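Local coordinates for programmed cell death 6-interacting protein (Homo sapiens, PDB 5WA1) that works in endocytosis, multivesicular body biogenesis, membrane repair and cytokinesis, its Bro1 domain interacting with CHMP4 proteins, at residues P202-V205 against G206-L210; A180-H183 against I184-T187. All blocks are in the same frame, centred on the assembly; numbering follows the deposited sequence.

In the fold
Each contact is local, within one helix (164-191 or 202-226), and closes no loop. Contact 2 (180-187) comes first, in the latter half of helix 164-191; the chain then turns through the connection after residue 191 and enters helix 202-226, whose first turns form contact 1 (202-210). The two follow in series, neither nested nor crossed, with centres about 8 Å apart. The segments 180-187 and 202-210 run roughly antiparallel and pack as neighbours in the helical Bro1 domain. At this interface Phe181 CB lies 3.4 Å from Val205 O, while Lys185 CD reaches to 3.6 Å from Gly206 CA, laying its methylene chain against the glycine.

Contact 1: residues P202-V205 against G206-L210; sequences PDTV and GTLSL
Pro202, Asp203, Thr204 and Val205 each lend their carbonyl oxygen to the residue four places on. Pro202 O receives Gly206 N at 2.9 Å, and Asp203 O receives Thr207 N at 3.2 Å. The bond from Leu208 N to Thr204 O, 3.0 Å long, is the straightest of the four (169° at the hydrogen); Ser209 N to Val205 O, at 2.8 Å, is shorter but more bent. These are the opening turns of helix 202-226 in the Bro1 domain, within the region that interacts with CHMP4 proteins. In the first turn a backbone N-H has no carbonyl of an earlier turn to bond to, so proline's lack of one costs nothing. With CG anti to its carbonyl carbon (chi1 -66°), the side chain of Leu208 folds back toward the preceding turn, and CG lies against the carbonyl oxygen of Thr204, 3.4 Å from Thr204 O. The apolar contact is made by Leu208 CD1, 4.2 Å from Thr204 CG2 and, more loosely, 4.5 Å from Val205 CG1; Phe146 of helix 137-157 touches both Leu208 and Val205. The polar side chains find their partners beyond these turns. Thr204 OG1 bonds to Val198 O, tying the helix start to the preceding connection, and Thr207 OG1 bonds to Gln251 OE1 on helix 231-252. Ser209 places CB 3.3 Å from Val205 O, while its OG bonds to Ser178 O.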
ATOM      1  N   PRO A 202       2.763  -3.520 -15.093  1.00 62.68           N
ATOM      2  CA  PRO A 202       1.373  -3.434 -14.599  1.00 65.49           C
ATOM      3  C   PRO A 202       0.951  -4.579 -13.694  1.00 65.36           C
ATOM      4  O   PRO A 202       0.218  -4.349 -12.721  1.00 56.81           O
ATOM      5  CB  PRO A 202       0.555  -3.402 -15.895  1.00 68.03           C
ATOM      6  CG  PRO A 202       1.483  -2.771 -16.903  1.00 64.05           C
ATOM      7  CD  PRO A 202       2.864  -3.244 -16.541  1.00 63.92           C
ATOM      8  N   ASP A 203       1.393  -5.807 -13.979  1.00 60.48           N
ATOM      9  CA  ASP A 203       1.003  -6.932 -13.131  1.00 71.69           C
ATOM     10  C   ASP A 203       1.554  -6.783 -11.717  1.00 58.50           C
ATOM     11  O   ASP A 203       0.850  -7.042 -10.736  1.00 58.15           O
ATOM     12  CB  ASP A 203       1.469  -8.244 -13.754  1.00 83.08           C
ATOM     13  CG  ASP A 203       0.448  -8.828 -14.703  1.00100.50           C
ATOM     14  OD1 ASP A 203      -0.382  -8.052 -15.223  1.00 99.16           O
ATOM     15  OD2 ASP A 203       0.467 -10.059 -14.923  1.00113.71           O
ATOM     16  N   THR A 204       2.812  -6.360 -11.594  1.00 54.69           N
ATOM     17  CA  THR A 204       3.419  -6.227 -10.275  1.00 52.47           C
ATOM     18  C   THR A 204       2.786  -5.092  -9.480  1.00 48.36           C
ATOM     19  O   THR A 204       2.455  -5.267  -8.302  1.00 44.54           O
ATOM     20  CB  THR A 204       4.925  -6.005 -10.407  1.00 53.00           C
ATOM     21  OG1 THR A 204       5.502  -7.078 -11.157  1.00 55.34           O
ATOM     22  CG2 THR A 204       5.571  -5.944  -9.029  1.00 50.96           C
ATOM     23  N   VAL A 205       2.634  -3.910 -10.094  1.00 48.84           N
ATOM     24  CA  VAL A 205       2.131  -2.768  -9.332  1.00 47.37           C
ATOM     25  C   VAL A 205       0.635  -2.896  -9.091  1.00 48.81           C
ATOM     26  O   VAL A 205       0.117  -2.370  -8.101  1.00 44.12           O
ATOM     27  CB  VAL A 205       2.479  -1.430 -10.016  1.00 46.43           C
ATOM     28  CG1 VAL A 205       3.953  -1.080  -9.780  1.00 44.75           C
ATOM     29  CG2 VAL A 205       2.158  -1.464 -11.505  1.00 46.56           C
ATOM     30  N   GLY A 206      -0.085  -3.602  -9.963  1.00 49.72           N
ATOM     31  CA  GLY A 206      -1.466  -3.930  -9.653  1.00 48.62           C
ATOM     32  C   GLY A 206      -1.590  -4.780  -8.402  1.00 48.30           C
ATOM     33  O   GLY A 206      -2.484  -4.568  -7.576  1.00 49.46           O
ATOM     34  N   THR A 207      -0.688  -5.751  -8.234  1.00 46.50           N
ATOM     35  CA  THR A 207      -0.743  -6.577  -7.029  1.00 43.84           C
ATOM     36  C   THR A 207      -0.332  -5.775  -5.799  1.00 40.20           C
ATOM     37  O   THR A 207      -0.967  -5.875  -4.746  1.00 39.40           O
ATOM     38  CB  THR A 207       0.134  -7.822  -7.185  1.00 46.93           C
ATOM     39  OG1 THR A 207      -0.405  -8.655  -8.215  1.00 51.16           O
ATOM     40  CG2 THR A 207       0.178  -8.623  -5.882  1.00 43.12           C
ATOM     41  N   LEU A 208       0.726  -4.969  -5.915  1.00 41.81           N
ATOM     42  CA  LEU A 208       1.105  -4.095  -4.811  1.00 42.37           C
ATOM     43  C   LEU A 208      -0.034  -3.156  -4.434  1.00 34.75           C
ATOM     44  O   LEU A 208      -0.238  -2.866  -3.252  1.00 35.03           O
ATOM     45  CB  LEU A 208       2.351  -3.281  -5.181  1.00 42.42           C
ATOM     46  CG  LEU A 208       3.630  -4.100  -5.381  1.00 38.36           C
ATOM     47  CD1 LEU A 208       4.750  -3.209  -5.916  1.00 39.64           C
ATOM     48  CD2 LEU A 208       4.038  -4.743  -4.070  1.00 41.14           C
ATOM     49  N   SER A 209      -0.763  -2.643  -5.426  1.00 41.81           N
ATOM     50  CA  SER A 209      -1.883  -1.762  -5.117  1.00 40.52           C
ATOM     51  C   SER A 209      -2.922  -2.480  -4.265  1.00 43.33           C
ATOM     52  O   SER A 209      -3.451  -1.917  -3.298  1.00 41.27           O
ATOM     53  CB  SER A 209      -2.514  -1.255  -6.412  1.00 41.62           C
ATOM     54  OG  SER A 209      -3.651  -0.458  -6.148  1.00 45.98           O
ATOM     55  N   LEU A 210      -3.229  -3.727  -4.608  1.00 40.16           N
ATOM     56  CA  LEU A 210      -4.199  -4.488  -3.822  1.00 36.48           C
ATOM     57  C   LEU A 210      -3.673  -4.814  -2.429  1.00 37.83           C
ATOM     58  O   LEU A 210      -4.433  -4.780  -1.448  1.00 38.49           O
ATOM     59  CB  LEU A 210      -4.572  -5.754  -4.581  1.00 38.59           C
ATOM     60  CG  LEU A 210      -5.596  -6.665  -3.916  1.00 45.17           C
ATOM     61  CD1 LEU A 210      -6.823  -5.876  -3.467  1.00 53.97           C
ATOM     62  CD2 LEU A 210      -5.968  -7.750  -4.907  1.00 45.00           C
TER

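Contact 2: residues A180-H183 against I184-T187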
ATOM      1  N   ALA A 180      -1.202   5.097  -5.791  1.00 44.02           N
ATOM      2  CA  ALA A 180      -0.032   5.425  -6.596  1.00 43.89           C
ATOM      3  C   ALA A 180       0.459   4.215  -7.382  1.00 48.17           C
ATOM      4  O   ALA A 180       0.810   4.348  -8.557  1.00 47.45           O
ATOM      5  CB  ALA A 180       1.085   5.984  -5.711  1.00 42.90           C
ATOM      6  N   PHE A 181       0.489   3.028  -6.757  1.00 46.31           N
ATOM      7  CA  PHE A 181       0.803   1.821  -7.517  1.00 42.74           C
ATOM      8  C   PHE A 181      -0.218   1.604  -8.622  1.00 44.13           C
ATOM      9  O   PHE A 181       0.132   1.184  -9.730  1.00 47.87           O
ATOM     10  CB  PHE A 181       0.852   0.591  -6.604  1.00 38.91           C
ATOM     11  CG  PHE A 181       2.061   0.537  -5.710  1.00 37.00           C
ATOM     12  CD1 PHE A 181       3.336   0.710  -6.222  1.00 35.31           C
ATOM     13  CD2 PHE A 181       1.912   0.297  -4.342  1.00 38.64           C
ATOM     14  CE1 PHE A 181       4.454   0.653  -5.391  1.00 45.39           C
ATOM     15  CE2 PHE A 181       3.019   0.245  -3.506  1.00 39.16           C
ATOM     16  CZ  PHE A 181       4.293   0.414  -4.027  1.00 43.07           C
ATOM     17  N   LEU A 182      -1.489   1.904  -8.340  1.00 45.16           N
ATOM     18  CA  LEU A 182      -2.529   1.725  -9.351  1.00 43.62           C
ATOM     19  C   LEU A 182      -2.377   2.728 -10.485  1.00 52.35           C
ATOM     20  O   LEU A 182      -2.631   2.399 -11.653  1.00 55.70           O
ATOM     21  CB  LEU A 182      -3.908   1.853  -8.713  1.00 58.49           C
ATOM     22  CG  LEU A 182      -5.055   1.553  -9.666  1.00 66.68           C
ATOM     23  CD1 LEU A 182      -4.969   0.107 -10.124  1.00 65.40           C
ATOM     24  CD2 LEU A 182      -6.379   1.834  -8.990  1.00 70.90           C
ATOM     25  N   HIS A 183      -1.981   3.964 -10.168  1.00 53.67           N
ATOM     26  CA  HIS A 183      -1.710   4.934 -11.226  1.00 46.13           C
ATOM     27  C   HIS A 183      -0.571   4.465 -12.122  1.00 57.76           C
ATOM     28  O   HIS A 183      -0.625   4.632 -13.345  1.00 62.72           O
ATOM     29  CB  HIS A 183      -1.392   6.305 -10.627  1.00 46.71           C
ATOM     30  CG  HIS A 183      -1.383   7.410 -11.637  1.00 57.06           C
ATOM     31  ND1 HIS A 183      -0.226   8.041 -12.041  1.00 61.35           N
ATOM     32  CD2 HIS A 183      -2.391   7.998 -12.323  1.00 59.52           C
ATOM     33  CE1 HIS A 183      -0.521   8.967 -12.934  1.00 53.67           C
ATOM     34  NE2 HIS A 183      -1.828   8.961 -13.124  1.00 61.04           N
ATOM     35  N   ILE A 184       0.469   3.866 -11.533  1.00 50.97           N
ATOM     36  CA  ILE A 184       1.556   3.336 -12.351  1.00 50.63           C
ATOM     37  C   ILE A 184       1.042   2.220 -13.249  1.00 55.05           C
ATOM     38  O   ILE A 184       1.399   2.140 -14.431  1.00 59.65           O
ATOM     39  CB  ILE A 184       2.720   2.855 -11.469  1.00 47.64           C
ATOM     40  CG1 ILE A 184       3.239   3.996 -10.597  1.00 50.40           C
ATOM     41  CG2 ILE A 184       3.855   2.305 -12.333  1.00 46.20           C
ATOM     42  CD1 ILE A 184       4.329   3.574  -9.661  1.00 48.60           C
ATOM     43  N   LYS A 185       0.195   1.344 -12.704  1.00 53.56           N
ATOM     44  CA  LYS A 185      -0.356   0.246 -13.496  1.00 54.61           C
ATOM     45  C   LYS A 185      -1.032   0.760 -14.763  1.00 63.83           C
ATOM     46  O   LYS A 185      -0.841   0.202 -15.853  1.00 64.25           O
ATOM     47  CB  LYS A 185      -1.343  -0.561 -12.653  1.00 53.76           C
ATOM     48  CG  LYS A 185      -2.074  -1.647 -13.432  1.00 63.96           C
ATOM     49  CD  LYS A 185      -3.025  -2.432 -12.550  1.00 68.81           C
ATOM     50  CE  LYS A 185      -3.786  -3.463 -13.365  1.00 74.94           C
ATOM     51  NZ  LYS A 185      -4.910  -4.052 -12.603  1.00 73.31           N
ATOM     52  N   GLU A 186      -1.798   1.844 -14.647  1.00 61.51           N
ATOM     53  CA  GLU A 186      -2.616   2.325 -15.749  1.00 66.97           C
ATOM     54  C   GLU A 186      -1.856   3.199 -16.742  1.00 70.24           C
ATOM     55  O   GLU A 186      -2.377   3.465 -17.828  1.00 74.91           O
ATOM     56  CB  GLU A 186      -3.813   3.094 -15.187  1.00 63.15           C
ATOM     57  CG  GLU A 186      -4.716   2.241 -14.316  1.00 85.54           C
ATOM     58  CD  GLU A 186      -5.763   3.055 -13.581  1.00103.58           C
ATOM     59  OE1 GLU A 186      -5.460   4.202 -13.185  1.00107.11           O
ATOM     60  OE2 GLU A 186      -6.890   2.544 -13.396  1.00112.76           O
ATOM     61  N   THR A 187      -0.642   3.644 -16.416  1.00 63.61           N
ATOM     62  CA  THR A 187       0.049   4.621 -17.246  1.00 70.20           C
ATOM     63  C   THR A 187       1.447   4.209 -17.680  1.00 66.76           C
ATOM     64  O   THR A 187       1.980   4.825 -18.608  1.00 75.64           O
ATOM     65  CB  THR A 187       0.150   5.970 -16.515  1.00 72.74           C
ATOM     66  OG1 THR A 187       0.931   5.812 -15.322  1.00 69.15           O
ATOM     67  CG2 THR A 187      -1.235   6.488 -16.143  1.00 76.96           C
TER
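The His183 imidazole carries the methyl CG2 of Thr187 over one face, a CH-pi contact 4.1 Å from the ring centroid and 18° off its normal. The methyl sits toward the rim, nearest NE2 at 3.9 Å. On the ring's other nitrogen, ND1 is buried without a polar partner in the model. Phe181, the other flat group, meets Phe146 of helix 137-157 edge-to-face. His183, Thr187 and Phe181 lie along helix 164-191 of the Bro1 domain, whose i to i+4 backbone bonds run from Ile184 N to Ala180 O (3.0 Å), Lys185 N to Phe181 O and Glu186 N to Leu182 O. His183 O accepts Thr187 OG1 over 2.8 Å and, weakly, Glu186 N. Thr187 OG1 stands between its own N and carbonyl carbon (chi1 63°), a rotamer that turns hydroxyl and methyl together toward His183. Ile184 bends CG1 back to 3.2 Å from Ala180 O. Farther round the helix, Leu182 CD1 touches the extended Lys185 chain at CD, 4.0 Å away, as the two side chains cross at a slant.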